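Chitin oligosaccahride binding protein NagB1 (Paenibacillus sp. FPU-7, PDB 7EHP) binds chitin oligosaccharides such as N,N'-diacetylchitobiose as a solute-binding protein, probably for their uptake into the cell. Local coordinates at residues A[172-177]-A[348-353]; A[117-122]-A[262-267]; A[15-20]-A[314-319]. One frame throughout, in Å; residues are numbered along the deposited sequence.

Contact 1 (A[172-177]-A[348-353]); sequences LNTLWV and RQFPAF
Phe350, closing the short strand 348-350, presents its ring to helix 165-180, where Val177 settles on one face. Its CG1 lies 3.6 Å from the centroid of the Phe350 ring and only 8° from the ring normal, a CH-pi contact over the centre of the six carbons. The rim of the same ring meets polar atoms instead. Asn173 ND2 lies in the ring plane, 3.1 Å from Phe350 CE2, so the amide abuts the edge closely, and Thr174 OG1 also comes near the edge, 3.8 Å from Phe350 CZ.

At Pro351 the chain offers its carbonyl oxygen, too far from the Asn173 amide for a direct bond. A water closes the gap, accepting from Asn173 ND2 at 2.9 Å and donating to Pro351 O at the same length. Ala352 turns its methyl away from the helix and touches a bound N-acetylglucosamine.

Phe353 brings the chain back to the helix. Its CG stands between the backbone N and the carbonyl carbon (chi1 83°), which lays one ring face before the edge of Trp176. The result is a T-shaped pair, with the Trp176 six-membered ring and the Phe353 ring 5.5 Å apart between centroids and their planes at 70°. Asn173 OD1 approaches Phe353 CB at 3.1 Å, so that one amide meets both phenylalanines, its nitrogen to Phe350 and its oxygen to Phe353. Leu365 and Val185 also pack against this aromatic pair. In this solute-binding protein, helix 165-180 thus packs behind the loop after strand 348-350, whose Ala352 lines the glycan pocket.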
# COMPACT_ATOMS: atom_id res chain seq x y z
N LEU A 172 4.92 9.66 -5.57
CA LEU A 172 5.89 9.59 -6.65
C LEU A 172 5.48 8.54 -7.67
O LEU A 172 5.65 8.74 -8.88
CB LEU A 172 7.29 9.32 -6.09
CG LEU A 172 8.49 9.18 -7.02
CD1 LEU A 172 8.83 10.54 -7.71
CD2 LEU A 172 9.69 8.64 -6.26
N ASN A 173 4.91 7.43 -7.20
CA ASN A 173 4.67 6.26 -8.03
C ASN A 173 3.83 6.78 -9.17
O ASN A 173 4.05 6.56 -10.35
CB ASN A 173 3.63 5.21 -7.51
CG ASN A 173 3.93 3.87 -8.10
OD1 ASN A 173 5.12 3.66 -8.19
ND2 ASN A 173 2.98 3.32 -9.03
N THR A 174 2.75 7.38 -8.64
CA THR A 174 1.63 7.87 -9.47
C THR A 174 2.05 9.04 -10.34
O THR A 174 1.57 9.18 -11.47
CB THR A 174 0.46 8.32 -8.58
OG1 THR A 174 -0.20 7.22 -7.95
CG2 THR A 174 -0.58 9.16 -9.36
N LEU A 175 2.97 9.87 -9.85
CA LEU A 175 3.41 10.99 -10.68
C LEU A 175 4.19 10.51 -11.89
O LEU A 175 3.91 10.95 -13.01
CB LEU A 175 4.22 11.98 -9.85
CG LEU A 175 3.34 13.07 -9.23
CD1 LEU A 175 4.17 13.96 -8.30
CD2 LEU A 175 2.70 13.89 -10.34
N TRP A 176 5.16 9.59 -11.72
CA TRP A 176 5.90 9.22 -12.93
C TRP A 176 5.08 8.29 -13.82
O TRP A 176 5.32 8.22 -15.02
CB TRP A 176 7.28 8.56 -12.68
CG TRP A 176 7.31 7.06 -12.31
CD1 TRP A 176 7.15 6.02 -13.18
CD2 TRP A 176 7.71 6.46 -11.05
NE1 TRP A 176 7.30 4.82 -12.53
CE2 TRP A 176 7.64 5.05 -11.23
CE3 TRP A 176 8.06 6.96 -9.79
CZ2 TRP A 176 7.91 4.15 -10.20
CZ3 TRP A 176 8.32 6.06 -8.77
CH2 TRP A 176 8.25 4.67 -8.98
N VAL A 177 4.10 7.56 -13.25
CA VAL A 177 3.20 6.78 -14.08
C VAL A 177 2.24 7.70 -14.84
O VAL A 177 1.90 7.44 -16.00
CB VAL A 177 2.43 5.72 -13.25
CG1 VAL A 177 1.25 5.12 -14.07
CG2 VAL A 177 3.38 4.61 -12.76
N ARG A 348 -8.90 2.64 -14.79
CA ARG A 348 -7.85 1.68 -15.11
C ARG A 348 -6.78 1.70 -14.03
O ARG A 348 -6.47 2.75 -13.45
CB ARG A 348 -7.24 2.02 -16.47
CG ARG A 348 -7.97 1.40 -17.66
CD ARG A 348 -7.19 1.66 -18.91
NE ARG A 348 -7.03 3.10 -19.08
CZ ARG A 348 -5.86 3.70 -19.24
NH1 ARG A 348 -4.75 2.98 -19.26
NH2 ARG A 348 -5.81 5.03 -19.38
N GLN A 349 -6.22 0.54 -13.72
CA GLN A 349 -5.42 0.40 -12.52
C GLN A 349 -4.00 -0.06 -12.83
O GLN A 349 -3.77 -0.79 -13.79
CB GLN A 349 -6.06 -0.59 -11.55
CG GLN A 349 -7.53 -0.39 -11.49
CD GLN A 349 -8.07 -0.65 -10.13
OE1 GLN A 349 -7.47 -1.37 -9.33
NE2 GLN A 349 -9.18 0.00 -9.81
N PHE A 350 -3.07 0.39 -12.00
CA PHE A 350 -1.72 -0.14 -12.04
C PHE A 350 -1.28 -0.53 -10.63
O PHE A 350 -1.73 0.08 -9.65
CB PHE A 350 -0.73 0.87 -12.66
CG PHE A 350 -0.71 2.24 -12.02
CD1 PHE A 350 -1.64 3.21 -12.38
CD2 PHE A 350 0.28 2.58 -11.11
CE1 PHE A 350 -1.61 4.48 -11.82
CE2 PHE A 350 0.31 3.85 -10.55
CZ PHE A 350 -0.64 4.80 -10.90
N PRO A 351 -0.45 -1.55 -10.50
CA PRO A 351 0.00 -1.96 -9.17
C PRO A 351 1.08 -1.03 -8.64
O PRO A 351 1.65 -0.22 -9.37
CB PRO A 351 0.54 -3.38 -9.39
CG PRO A 351 0.96 -3.40 -10.82
CD PRO A 351 -0.01 -2.49 -11.55
N ALA A 352 1.35 -1.14 -7.34
CA ALA A 352 2.44 -0.37 -6.76
C ALA A 352 3.76 -0.82 -7.39
O ALA A 352 3.95 -2.00 -7.68
CB ALA A 352 2.48 -0.58 -5.24
N PHE A 353 4.67 0.14 -7.59
CA PHE A 353 5.96 -0.18 -8.22
C PHE A 353 6.74 -1.25 -7.46
O PHE A 353 7.48 -2.03 -8.07
CB PHE A 353 6.80 1.11 -8.36
CG PHE A 353 7.56 1.48 -7.11
CD1 PHE A 353 6.93 2.17 -6.08
CD2 PHE A 353 8.90 1.17 -6.98
CE1 PHE A 353 7.62 2.50 -4.91
CE2 PHE A 353 9.60 1.50 -5.83
CZ PHE A 353 8.96 2.17 -4.79
O HOH W 1 3.73 1.13 -10.78

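Contact 2 (A[117-122]-A[262-267]); sequences YFVEGV and IGFFSF. With NAG (2-acetamido-2-deoxy-beta-D-glucopyranose), chain C.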
# COMPACT_ATOMS: atom_id res chain seq x y z
N TYR A 117 -8.21 -5.12 -1.06
CA TYR A 117 -7.94 -4.34 -2.26
C TYR A 117 -7.58 -2.93 -1.82
O TYR A 117 -8.24 -2.35 -0.95
CB TYR A 117 -9.15 -4.32 -3.19
CG TYR A 117 -9.06 -3.30 -4.30
CD1 TYR A 117 -8.35 -3.58 -5.46
CD2 TYR A 117 -9.68 -2.06 -4.18
CE1 TYR A 117 -8.27 -2.65 -6.48
CE2 TYR A 117 -9.61 -1.13 -5.19
CZ TYR A 117 -8.90 -1.44 -6.34
OH TYR A 117 -8.81 -0.51 -7.35
N PHE A 118 -6.54 -2.36 -2.42
CA PHE A 118 -6.12 -1.01 -2.07
C PHE A 118 -6.22 -0.12 -3.30
O PHE A 118 -6.12 -0.59 -4.43
CB PHE A 118 -4.66 -1.00 -1.51
CG PHE A 118 -3.58 -0.95 -2.56
CD1 PHE A 118 -3.14 0.27 -3.09
CD2 PHE A 118 -2.99 -2.12 -3.02
CE1 PHE A 118 -2.14 0.31 -4.07
CE2 PHE A 118 -2.00 -2.09 -4.00
CZ PHE A 118 -1.57 -0.87 -4.52
N VAL A 119 -6.47 1.18 -3.06
CA VAL A 119 -6.13 2.25 -3.99
C VAL A 119 -5.31 3.28 -3.24
O VAL A 119 -5.41 3.41 -2.02
CB VAL A 119 -7.35 2.94 -4.66
CG1 VAL A 119 -8.00 2.06 -5.70
CG2 VAL A 119 -8.38 3.38 -3.62
N GLU A 120 -4.49 4.03 -3.97
CA GLU A 120 -3.78 5.18 -3.43
C GLU A 120 -4.23 6.42 -4.19
O GLU A 120 -4.31 6.39 -5.42
CB GLU A 120 -2.27 5.03 -3.56
CG GLU A 120 -1.68 4.02 -2.62
CD GLU A 120 -0.17 3.94 -2.74
OE1 GLU A 120 0.45 4.91 -3.24
OE2 GLU A 120 0.38 2.89 -2.32
N GLY A 121 -4.54 7.48 -3.47
CA GLY A 121 -4.91 8.73 -4.10
C GLY A 121 -4.93 9.82 -3.06
O GLY A 121 -4.25 9.71 -2.03
N VAL A 122 -5.74 10.84 -3.28
CA VAL A 122 -5.70 12.05 -2.48
C VAL A 122 -6.93 12.06 -1.58
O VAL A 122 -8.06 12.15 -2.06
CB VAL A 122 -5.65 13.31 -3.36
CG1 VAL A 122 -5.49 14.56 -2.50
CG2 VAL A 122 -4.52 13.17 -4.38
N ILE A 262 -14.48 14.40 5.20
CA ILE A 262 -13.30 13.80 4.58
C ILE A 262 -13.72 13.14 3.27
O ILE A 262 -14.67 12.34 3.25
CB ILE A 262 -12.63 12.77 5.51
CG1 ILE A 262 -11.79 13.47 6.57
CG2 ILE A 262 -11.71 11.86 4.70
CD1 ILE A 262 -11.27 12.55 7.66
N GLY A 263 -13.01 13.45 2.19
CA GLY A 263 -13.26 12.84 0.90
C GLY A 263 -12.02 12.26 0.24
O GLY A 263 -10.95 12.20 0.85
N PHE A 264 -12.14 11.87 -1.02
CA PHE A 264 -11.05 11.18 -1.70
C PHE A 264 -11.24 11.39 -3.20
O PHE A 264 -12.37 11.26 -3.69
CB PHE A 264 -11.06 9.68 -1.36
CG PHE A 264 -10.00 8.86 -2.07
CD1 PHE A 264 -10.20 8.40 -3.36
CD2 PHE A 264 -8.83 8.53 -1.42
CE1 PHE A 264 -9.23 7.65 -4.00
CE2 PHE A 264 -7.84 7.79 -2.05
CZ PHE A 264 -8.05 7.33 -3.34
N PHE A 265 -10.16 11.71 -3.91
CA PHE A 265 -10.23 11.74 -5.37
C PHE A 265 -8.95 11.19 -5.97
O PHE A 265 -7.88 11.22 -5.36
CB PHE A 265 -10.52 13.16 -5.90
CG PHE A 265 -9.54 14.22 -5.44
CD1 PHE A 265 -8.35 14.43 -6.11
CD2 PHE A 265 -9.84 15.01 -4.35
CE1 PHE A 265 -7.46 15.41 -5.69
CE2 PHE A 265 -8.95 15.99 -3.92
CZ PHE A 265 -7.76 16.19 -4.59
N SER A 266 -9.07 10.66 -7.19
CA SER A 266 -7.89 10.23 -7.93
C SER A 266 -7.00 11.44 -8.24
O SER A 266 -7.47 12.57 -8.40
CB SER A 266 -8.32 9.53 -9.22
OG SER A 266 -7.19 9.18 -10.00
N PHE A 267 -5.69 11.19 -8.31
CA PHE A 267 -4.73 12.26 -8.50
C PHE A 267 -5.00 12.98 -9.81
O PHE A 267 -5.28 12.33 -10.82
CB PHE A 267 -3.30 11.71 -8.50
CG PHE A 267 -2.27 12.77 -8.40
CD1 PHE A 267 -1.91 13.29 -7.17
CD2 PHE A 267 -1.67 13.27 -9.55
CE1 PHE A 267 -0.94 14.30 -7.08
CE2 PHE A 267 -0.72 14.27 -9.49
CZ PHE A 267 -0.36 14.80 -8.25
C1 NAG C . 1.88 -0.62 1.81
C2 NAG C . 3.36 -0.86 1.54
C3 NAG C . 3.76 -0.24 0.21
C4 NAG C . 2.86 -0.77 -0.90
C5 NAG C . 1.39 -0.54 -0.54
C6 NAG C . 0.43 -1.13 -1.55
C7 NAG C . 5.07 -1.17 3.28
C8 NAG C . 5.87 -0.51 4.34
N2 NAG C . 4.21 -0.38 2.62
O3 NAG C . 5.11 -0.56 -0.08
O4 NAG C . 3.13 -0.11 -2.13
O5 NAG C . 1.09 -1.14 0.73
O6 NAG C . 0.70 -2.51 -1.80
O7 NAG C . 5.20 -2.37 3.01
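Val122 and Phe265 form an antiparallel hydrogen-bonded pair, and here the contact is tightest. Val122 N donates to Phe265 O at 3.0 Å, and Phe265 N returns the bond to Val122 O at 2.8 Å. On one face of the sheet, beside this bridge, the Val122 side chain leans on Phe265: CB lies 3.9 Å from the ring centroid and 23° off the normal, a CH-pi contact shifted toward the rim. Val122 CG1 packs on Phe265 CZ at 3.5 Å, and Val122 CG2 reaches Phe267 CD1 at 3.8 Å. Phe264, the neighbour of Phe265, folds its ring against the backbone, with CZ 3.5 Å from Gly121 N. Gly121, without a side chain, leaves the room that the Phe264 ring end takes up.

The two strand segments lie at 110° to each other, so they pair only briefly, and beyond the bridge contact thins to Val119 CG2, 4.0 Å from Phe264 CZ. This looser end is buried too, but it belongs to the ligand: Glu120 turns away from 262-267, and Phe118 faces the sugar's hydroxymethyl group, whose C6 stands 3.5 Å above the plane of the Phe118 ring, over its centre. An alanine in place of Phe118 would probably leave the sugar's C6 without the aromatic face against which it packs and open a gap beside it. Aromatic side chains meeting sugar C-H groups are common in carbohydrate-binding sites, and here the ring is carried by a long strand of the central sheet.

Contact 3 (A[15-20]-A[314-319]); sequences RLRLKM and KRQLKE. With NAG (2-acetamido-2-deoxy-beta-D-glucopyranose), chain B.
Met20 and Arg315 lie side by side and run oppositely, the methionine reaching across the arginine's flat end. The methionine is extended through its first two torsions, CG anti to the backbone N (chi1 -166°), and this places CG over the centre of one face of the Arg315 guanidinium, 3.8 Å above its plane. A bend at the last torsion then carries the Met20 methyl aside, CE lying 3.8 Å from Gln316 OE1. Arg315 itself is stretched from CG to NE, and its charge is shared: NE makes a weak hydrogen bond, part of a salt bridge, with Glu319 OE1 at 3.1 Å one turn on, while NH2 pairs with Asp23, which also receives Lys19 NZ.

One water, in the plane of that guanidinium, joins Arg315 NH2, Glu319 OE2 and Leu16 O. The helical segments 15-20 and 314-319 run nearly antiparallel (162°), their axes 10.5 Å apart at closest. In this solute-binding protein fold, helix 15-31 reaches the glycan pocket through Arg17, with helix 310-320 packed against it.

Arg17 starts away from the other helix, but its chain kinks at chi3 (81°) and swings the guanidinium to the sugar. NH1 and NH2 together grip the acetamido oxygen O7 of the N-acetylglucosamine, at 3.0 Å from NH1 and 2.9 Å from NH2, with O7 in the guanidinium plane. Behind it stands Gln316 as a second shell: two waters link its OE1 to Arg17, one at NE and one at NH2. The Gln316 amide is in turn anchored by NE2 on Thr115 O.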
# COMPACT_ATOMS: atom_id res chain seq x y z
N ARG A 15 -6.05 -0.50 16.12
CA ARG A 15 -6.40 -1.49 17.14
C ARG A 15 -7.52 -2.42 16.69
O ARG A 15 -7.48 -3.63 16.95
CB ARG A 15 -6.76 -0.77 18.45
CG ARG A 15 -7.36 -1.66 19.53
CD ARG A 15 -6.38 -2.71 20.05
NE ARG A 15 -7.07 -3.77 20.78
CZ ARG A 15 -6.64 -5.03 20.87
NH1 ARG A 15 -5.50 -5.40 20.29
NH2 ARG A 15 -7.34 -5.93 21.56
N LEU A 16 -8.54 -1.89 16.01
CA LEU A 16 -9.64 -2.77 15.59
C LEU A 16 -9.14 -3.87 14.65
O LEU A 16 -9.64 -5.01 14.72
CB LEU A 16 -10.75 -1.96 14.93
CG LEU A 16 -11.54 -1.08 15.90
CD1 LEU A 16 -12.39 -0.09 15.11
CD2 LEU A 16 -12.41 -1.93 16.82
N ARG A 17 -8.16 -3.57 13.80
CA ARG A 17 -7.60 -4.60 12.92
C ARG A 17 -6.87 -5.68 13.70
O ARG A 17 -6.94 -6.86 13.35
CB ARG A 17 -6.67 -3.97 11.88
CG ARG A 17 -7.36 -2.96 10.96
CD ARG A 17 -6.47 -2.60 9.78
NE ARG A 17 -6.54 -3.60 8.72
CZ ARG A 17 -5.97 -3.46 7.53
NH1 ARG A 17 -5.28 -2.36 7.26
NH2 ARG A 17 -6.06 -4.42 6.61
N LEU A 18 -6.14 -5.29 14.76
CA LEU A 18 -5.48 -6.30 15.59
C LEU A 18 -6.50 -7.10 16.40
O LEU A 18 -6.39 -8.33 16.52
CB LEU A 18 -4.46 -5.66 16.53
CG LEU A 18 -3.67 -6.60 17.45
CD1 LEU A 18 -3.13 -7.86 16.74
CD2 LEU A 18 -2.54 -5.83 18.13
N LYS A 19 -7.50 -6.42 16.96
CA LYS A 19 -8.57 -7.11 17.67
C LYS A 19 -9.24 -8.16 16.78
O LYS A 19 -9.59 -9.24 17.26
CB LYS A 19 -9.59 -6.09 18.18
CG LYS A 19 -10.75 -6.70 18.94
CD LYS A 19 -10.29 -7.57 20.10
CE LYS A 19 -11.41 -7.74 21.13
NZ LYS A 19 -12.45 -8.67 20.59
N MET A 20 -9.39 -7.87 15.48
CA MET A 20 -9.93 -8.88 14.57
C MET A 20 -8.98 -10.06 14.45
O MET A 20 -9.41 -11.22 14.47
CB MET A 20 -10.23 -8.28 13.19
CG MET A 20 -11.11 -9.15 12.30
SD MET A 20 -11.59 -8.45 10.68
CE MET A 20 -10.29 -9.11 9.63
N LYS A 314 -16.39 -8.17 5.44
CA LYS A 314 -17.35 -7.10 5.74
C LYS A 314 -16.97 -6.37 7.02
O LYS A 314 -17.09 -5.13 7.10
CB LYS A 314 -18.76 -7.66 5.88
CG LYS A 314 -19.50 -7.89 4.57
CD LYS A 314 -20.86 -8.53 4.84
CE LYS A 314 -21.81 -8.34 3.68
NZ LYS A 314 -22.93 -9.31 3.75
N ARG A 315 -16.52 -7.11 8.04
CA ARG A 315 -16.19 -6.50 9.32
C ARG A 315 -15.10 -5.43 9.16
O ARG A 315 -15.24 -4.30 9.64
CB ARG A 315 -15.75 -7.59 10.30
CG ARG A 315 -15.19 -7.05 11.61
CD ARG A 315 -15.10 -8.13 12.68
NE ARG A 315 -14.35 -7.67 13.85
CZ ARG A 315 -13.98 -8.45 14.87
NH1 ARG A 315 -14.31 -9.74 14.86
NH2 ARG A 315 -13.29 -7.95 15.89
N GLN A 316 -14.02 -5.77 8.46
CA GLN A 316 -12.92 -4.82 8.33
C GLN A 316 -13.32 -3.66 7.43
O GLN A 316 -12.79 -2.55 7.58
CB GLN A 316 -11.67 -5.52 7.81
CG GLN A 316 -11.83 -6.05 6.40
CD GLN A 316 -10.54 -6.58 5.83
OE1 GLN A 316 -9.63 -6.97 6.58
NE2 GLN A 316 -10.43 -6.61 4.49
N LEU A 317 -14.27 -3.88 6.52
CA LEU A 317 -14.78 -2.78 5.72
C LEU A 317 -15.59 -1.82 6.58
O LEU A 317 -15.38 -0.60 6.55
CB LEU A 317 -15.64 -3.31 4.57
CG LEU A 317 -16.38 -2.22 3.79
CD1 LEU A 317 -15.36 -1.29 3.11
CD2 LEU A 317 -17.33 -2.82 2.75
N LYS A 318 -16.52 -2.37 7.37
CA LYS A 318 -17.40 -1.58 8.22
C LYS A 318 -16.64 -0.90 9.34
O LYS A 318 -16.87 0.28 9.64
CB LYS A 318 -18.50 -2.49 8.78
CG LYS A 318 -19.59 -1.82 9.62
CD LYS A 318 -20.38 -2.89 10.38
CE LYS A 318 -21.60 -2.34 11.09
NZ LYS A 318 -22.33 -3.44 11.82
N GLU A 319 -15.71 -1.62 9.97
CA GLU A 319 -15.00 -1.12 11.14
C GLU A 319 -13.89 -0.14 10.79
O GLU A 319 -13.60 0.78 11.57
CB GLU A 319 -14.40 -2.29 11.91
CG GLU A 319 -15.37 -3.02 12.79
CD GLU A 319 -14.69 -4.10 13.60
OE1 GLU A 319 -15.39 -4.77 14.38
OE2 GLU A 319 -13.45 -4.27 13.42
C1 NAG B . -1.38 -2.23 5.58
C2 NAG B . -1.74 -2.51 4.12
C3 NAG B . -0.50 -2.37 3.24
C4 NAG B . 0.26 -1.07 3.53
C5 NAG B . 0.40 -0.83 5.04
C6 NAG B . 1.02 0.50 5.42
C7 NAG B . -3.62 -4.10 4.14
C8 NAG B . -4.04 -5.52 3.90
N2 NAG B . -2.32 -3.84 3.97
O1 NAG B . -2.50 -2.40 6.38
O3 NAG B . -0.89 -2.46 1.87
O4 NAG B . 1.59 -1.25 3.06
O5 NAG B . -0.88 -0.91 5.69
O6 NAG B . 1.38 0.48 6.80
O7 NAG B . -4.42 -3.24 4.49
O HOH W 2 -12.30 -5.38 15.45
O HOH W 3 -8.28 -5.65 9.00
O HOH W 4 -6.52 -7.47 6.95

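In the fold
Contacts 1 and 2 are neighbours, their centres about 13 Å apart, and both reach the same mixed sheet. They touch directly: Tyr117 OH and Gln349 OE1 are probably hydrogen-bonded, and Phe267 packs on Thr174 and Leu175. Contact 3 joins helices 15-31 and 310-320, its centre about 20 Å from that of contact 2 and about 27 Å from that of contact 1, on the opposite side of the chain's centre from contact 1. Along the chain, contact 2 is nested within the loop closed by contact 3, while contact 1 crosses both. Residues far apart in sequence thus converge on one glycan: each contact supplies pocket residues, Ala352, Phe118 with Glu120, and Arg17.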